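Local coordinates for DUF1436 domain-containing protein (Neisseria meningitidis, PDB 2GKP) that has no established function but probably acts as an immunity protein that neutralises the toxin of a contact-dependent growth inhibition system, at residues Met4-Gln8 with Leu59-Ala63; Asn51-Thr56 with Ser151-Ile155. One frame throughout, in Å; residues are numbered along the deposited sequence. Where two conformers were deposited one is given.

Contact 1: Met4-Gln8 with Leu59-Ala63; sequences MTFNQ and LQALA
The N-terminal loop ahead of strand 11-18 packs on the C-terminal turn of helix 51-63 through Met4, a selenomethionine, and Phe6, which meet Leu59, Gln60, Leu62 and Ala63. Met4 spans the turn. Its SE sits 3.5 Å from the carbonyl O of Leu59 and also touches the CB of that leucine, while the bend at chi3 (42°) turns CE to the CB of Ala63, at 3.9 Å, and to the CA of Gln60. Phe6 reaches the same turn with its CE1-CZ end. CG stands anti to the carbonyl carbon (chi1 -65°), and the ring extends to the helix backbone: CE1 lies 3.6 Å from the CA of Ala63 and 4.0 Å from the CB of Leu62. The O of Leu59 sits at the ring edge, in its plane, 3.8 Å from CZ. That oxygen accepts the helical bond from Ala63 N at 2.9 Å, so the ring and the selenium pack round a carbonyl whose hydrogen bonding is met within the helix. No direct hydrogen bond joins the segments; a water bridges them instead, donating to Thr5 O (2.7 Å) and to Ala63 O (2.8 Å), two backbone carbonyls that cannot bond to each other. Such packing ties the first modelled residues to the end of a helix at the protein surface. Beyond it, Phe6 makes an edge-to-face contact with Tyr12 and touches Leu118 of strand 112-119, Leu62 lies against strands 11-18 and 112-119, and Leu59 touches Leu148.

Contact 2: Asn51-Thr56 with Ser151-Ile155; sequences NETLGT and SPEEI
Gly55 and Pro152 bring two helix backbones together: the CA of Gly55 directs a CA-H...O contact to the O of Pro152, 3.2 Å away and nearly straight at the hydrogen (166°). Gly55 carries no side chain where its CA meets that oxygen, and the Gly55 CA and Pro152 CA come within 4.3 Å. The Glu52 CA and Glu153 CA are 3.9 Å apart. On one flank, the CB of Asn51 rests 3.3 Å from the O of Glu153. In the conformer described, the Glu153 CG, anti to its own N (chi1 -156°), crosses over the Asn51 CB at 3.6 Å. The Asn51 amide and Glu153 carboxylate are turned 75° apart and form no hydrogen bond. On the other flank, the OG1 of Thr56 meets the CB of Pro152 at 3.4 Å. No hydrogen bond crosses the interface. In the next shell, a capping box orders the start of helix 152-164: Glu154 N donates to Ser151 OG (3.2 Å), and Ser151 N to Glu154 OE1, from above the carboxylate plane. Asn150 ND2 also bonds to that OE1. Further along helix 152-164, Asn51 touches Ala157 and Lys160, and Leu54 packs against Leu159 and Lys160.

Overall arrangement
Both contacts use helix 51-63, contact 1 at its C-terminal turn and contact 2 at its N-terminal half, with centres 14 Å apart. Leu59 joins them, its CD1 lying 4.0 Å from the CD1 of Ile155. Contact 1 is a surface contact of loop against helix, whereas contact 2 is partly buried and pairs two helices. Their chemistry differs accordingly: apolar side chains, led by Met4 and Phe6, and a bridging water link an irregular segment to a helix end, while close backbone approach at a glycine brings the helices together. Because both contacts use helix 51-63, it touches the N-terminal loop at one end and helix 152-164 at the other; the segments also alternate along the chain.

Contact 1: Met4-Gln8 with Leu59-Ala63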
loop_
_atom_site.group_PDB
_atom_site.type_symbol
_atom_site.label_atom_id
_atom_site.label_comp_id
_atom_site.label_asym_id
_atom_site.label_seq_id
_atom_site.Cartn_x
_atom_site.Cartn_y
_atom_site.Cartn_z
HETATM N N MSE A 4 8.977 1.683 16.588
HETATM C CA MSE A 4 9.636 1.774 15.246
HETATM C C MSE A 4 10.259 3.127 14.991
HETATM O O MSE A 4 9.852 4.134 15.565
HETATM C CB MSE A 4 8.682 1.400 14.101
HETATM C CG MSE A 4 7.214 1.309 14.486
HETATM SE SE MSE A 4 6.206 0.175 13.263
HETATM C CE MSE A 4 7.471 -1.295 13.043
ATOM N N THR A 5 11.261 3.132 14.119
ATOM C CA THR A 5 12.047 4.322 13.871
ATOM C C THR A 5 11.561 4.939 12.586
ATOM O O THR A 5 11.630 4.335 11.509
ATOM C CB THR A 5 13.555 4.016 13.812
ATOM O OG1 THR A 5 13.924 3.345 15.015
ATOM C CG2 THR A 5 14.389 5.290 13.697
ATOM N N PHE A 6 11.013 6.134 12.737
ATOM C CA PHE A 6 10.713 7.002 11.621
ATOM C C PHE A 6 11.566 8.261 11.795
ATOM O O PHE A 6 11.605 8.833 12.883
ATOM C CB PHE A 6 9.215 7.335 11.624
ATOM C CG PHE A 6 8.321 6.138 11.381
ATOM C CD1 PHE A 6 8.381 5.445 10.171
ATOM C CD2 PHE A 6 7.439 5.710 12.369
ATOM C CE1 PHE A 6 7.534 4.362 9.934
ATOM C CE2 PHE A 6 6.592 4.605 12.149
ATOM C CZ PHE A 6 6.659 3.940 10.918
ATOM N N ASN A 7 12.267 8.650 10.739
ATOM C CA ASN A 7 13.145 9.818 10.746
ATOM C C ASN A 7 12.444 11.091 10.312
ATOM O O ASN A 7 11.574 11.078 9.430
ATOM C CB ASN A 7 14.332 9.588 9.820
ATOM C CG ASN A 7 15.183 8.423 10.246
ATOM O OD1 ASN A 7 15.470 8.253 11.427
ATOM N ND2 ASN A 7 15.603 7.611 9.281
ATOM N N GLN A 8 12.836 12.204 10.919
ATOM C CA GLN A 8 12.309 13.494 10.526
ATOM C C GLN A 8 12.753 13.833 9.114
ATOM O O GLN A 8 13.877 13.517 8.698
ATOM C CB GLN A 8 12.720 14.565 11.547
ATOM C CG GLN A 8 11.561 15.487 11.953
ATOM C CD GLN A 8 10.311 14.785 12.567
ATOM O OE1 GLN A 8 9.349 15.465 12.949
ATOM N NE2 GLN A 8 10.322 13.451 12.654
ATOM N N LEU A 59 1.678 0.195 9.970
ATOM C CA LEU A 59 2.912 0.819 10.545
ATOM C C LEU A 59 4.182 0.009 10.239
ATOM O O LEU A 59 5.254 0.588 9.923
ATOM C CB LEU A 59 2.776 1.061 12.053
ATOM C CG LEU A 59 1.777 2.149 12.421
ATOM C CD1 LEU A 59 1.420 2.039 13.913
ATOM C CD2 LEU A 59 2.325 3.552 12.111
ATOM N N GLN A 60 4.094 -1.333 10.300
ATOM C CA GLN A 60 5.245 -2.171 9.974
ATOM C C GLN A 60 5.620 -1.987 8.496
ATOM O O GLN A 60 6.779 -1.943 8.106
ATOM C CB GLN A 60 4.925 -3.645 10.280
ATOM C CG GLN A 60 4.816 -3.926 11.796
ATOM C CD GLN A 60 4.219 -5.287 12.182
ATOM O OE1 GLN A 60 3.540 -5.976 11.396
ATOM N NE2 GLN A 60 4.487 -5.682 13.430
ATOM N N ALA A 61 4.608 -1.939 7.643
ATOM C CA ALA A 61 4.877 -1.745 6.214
ATOM C C ALA A 61 5.545 -0.404 5.934
ATOM O O ALA A 61 6.506 -0.328 5.154
ATOM C CB ALA A 61 3.580 -1.883 5.388
ATOM N N LEU A 62 5.067 0.649 6.590
ATOM C CA LEU A 62 5.677 1.960 6.437
ATOM C C LEU A 62 7.115 1.959 6.933
ATOM O O LEU A 62 7.964 2.578 6.298
ATOM C CB LEU A 62 4.876 3.007 7.196
ATOM C CG LEU A 62 3.508 3.438 6.636
ATOM C CD1 LEU A 62 2.652 4.113 7.679
ATOM C CD2 LEU A 62 3.713 4.360 5.464
ATOM N N ALA A 63 7.388 1.268 8.035
ATOM C CA ALA A 63 8.750 1.285 8.604
ATOM C C ALA A 63 9.764 0.706 7.640
ATOM O O ALA A 63 10.967 1.053 7.695
ATOM C CB ALA A 63 8.782 0.565 9.916
HETATM O O HOH W 1 12.251 2.463 9.721
#

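Contact 2: Asn51-Thr56 with Ser151-Ile155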
loop_
_atom_site.group_PDB
_atom_site.type_symbol
_atom_site.label_atom_id
_atom_site.label_comp_id
_atom_site.label_asym_id
_atom_site.label_seq_id
_atom_site.Cartn_x
_atom_site.Cartn_y
_atom_site.Cartn_z
ATOM N N ASN A 51 -8.956 -3.558 14.239
ATOM C CA ASN A 51 -8.260 -2.296 13.954
ATOM C C ASN A 51 -6.810 -2.288 14.465
ATOM O O ASN A 51 -5.924 -1.789 13.780
ATOM C CB ASN A 51 -9.046 -1.139 14.518
ATOM C CG ASN A 51 -10.308 -0.868 13.716
ATOM O OD1 ASN A 51 -10.458 -1.405 12.629
ATOM N ND2 ASN A 51 -11.194 -0.040 14.231
ATOM N N GLU A 52 -6.558 -2.844 15.649
ATOM C CA GLU A 52 -5.190 -2.838 16.158
ATOM C C GLU A 52 -4.223 -3.634 15.250
ATOM O O GLU A 52 -3.087 -3.160 14.992
ATOM C CB GLU A 52 -5.181 -3.276 17.636
ATOM C CG GLU A 52 -3.930 -2.898 18.426
ATOM C CD GLU A 52 -2.810 -3.891 18.201
ATOM O OE1 GLU A 52 -3.134 -5.013 17.775
ATOM O OE2 GLU A 52 -1.621 -3.577 18.450
ATOM N N THR A 53 -4.663 -4.768 14.693
ATOM C CA THR A 53 -3.813 -5.567 13.820
ATOM C C THR A 53 -3.624 -4.817 12.493
ATOM O O THR A 53 -2.523 -4.805 11.931
ATOM C CB THR A 53 -4.423 -6.996 13.563
ATOM O OG1 THR A 53 -4.575 -7.665 14.823
ATOM C CG2 THR A 53 -3.513 -7.841 12.681
ATOM N N LEU A 54 -4.682 -4.209 11.986
ATOM C CA LEU A 54 -4.590 -3.494 10.722
ATOM C C LEU A 54 -3.654 -2.272 10.879
ATOM O O LEU A 54 -2.739 -2.063 10.053
ATOM C CB LEU A 54 -5.979 -3.045 10.268
ATOM C CG LEU A 54 -6.075 -2.229 8.960
ATOM C CD1 LEU A 54 -5.341 -2.986 7.812
ATOM C CD2 LEU A 54 -7.499 -1.830 8.601
ATOM N N GLY A 55 -3.835 -1.497 11.947
ATOM C CA GLY A 55 -2.915 -0.360 12.202
ATOM C C GLY A 55 -1.450 -0.783 12.355
ATOM O O GLY A 55 -0.517 -0.205 11.731
ATOM N N THR A 56 -1.206 -1.808 13.170
ATOM C CA THR A 56 0.162 -2.322 13.342
ATOM C C THR A 56 0.778 -2.822 12.050
ATOM O O THR A 56 1.968 -2.611 11.783
ATOM C CB THR A 56 0.168 -3.414 14.437
ATOM O OG1 THR A 56 -0.218 -2.804 15.667
ATOM C CG2 THR A 56 1.529 -4.090 14.605
ATOM N N SER A 151 -2.989 5.765 18.206
ATOM C CA SER A 151 -2.644 4.376 18.485
ATOM C C SER A 151 -2.829 3.550 17.227
ATOM O O SER A 151 -3.548 3.996 16.314
ATOM C CB SER A 151 -3.580 3.813 19.524
ATOM O OG SER A 151 -4.919 3.840 19.037
ATOM N N PRO A 152 -2.170 2.375 17.155
ATOM C CA PRO A 152 -2.427 1.458 16.060
ATOM C C PRO A 152 -3.907 1.210 15.825
ATOM O O PRO A 152 -4.314 1.099 14.665
ATOM C CB PRO A 152 -1.692 0.180 16.482
ATOM C CG PRO A 152 -0.517 0.698 17.287
ATOM C CD PRO A 152 -1.074 1.892 18.032
ATOM N N GLU A 153 -4.706 1.126 16.891
ATOM C CA GLU A 153 -6.146 0.898 16.707
ATOM C C GLU A 153 -6.868 2.071 16.025
ATOM O O GLU A 153 -7.689 1.839 15.126
ATOM C CB GLU A 153 -6.803 0.493 18.026
ATOM C CG GLU A 153 -8.068 -0.294 17.862
ATOM C CD GLU A 153 -9.353 0.527 18.030
ATOM O OE1 GLU A 153 -9.337 1.760 17.869
ATOM O OE2 GLU A 153 -10.413 -0.089 18.308
ATOM N N GLU A 154 -6.539 3.300 16.379
ATOM C CA GLU A 154 -7.059 4.480 15.733
ATOM C C GLU A 154 -6.601 4.566 14.278
ATOM O O GLU A 154 -7.373 4.965 13.394
ATOM C CB GLU A 154 -6.604 5.710 16.494
ATOM C CG GLU A 154 -7.356 5.804 17.815
ATOM C CD GLU A 154 -6.770 6.823 18.721
ATOM O OE1 GLU A 154 -5.695 7.375 18.446
ATOM O OE2 GLU A 154 -7.392 7.059 19.772
ATOM N N ILE A 155 -5.354 4.194 14.021
ATOM C CA ILE A 155 -4.885 4.134 12.648
ATOM C C ILE A 155 -5.695 3.106 11.847
ATOM O O ILE A 155 -6.125 3.399 10.718
ATOM C CB ILE A 155 -3.364 3.938 12.620
ATOM C CG1 ILE A 155 -2.703 5.182 13.239
ATOM C CG2 ILE A 155 -2.878 3.751 11.185
ATOM C CD1 ILE A 155 -1.246 4.999 13.554
#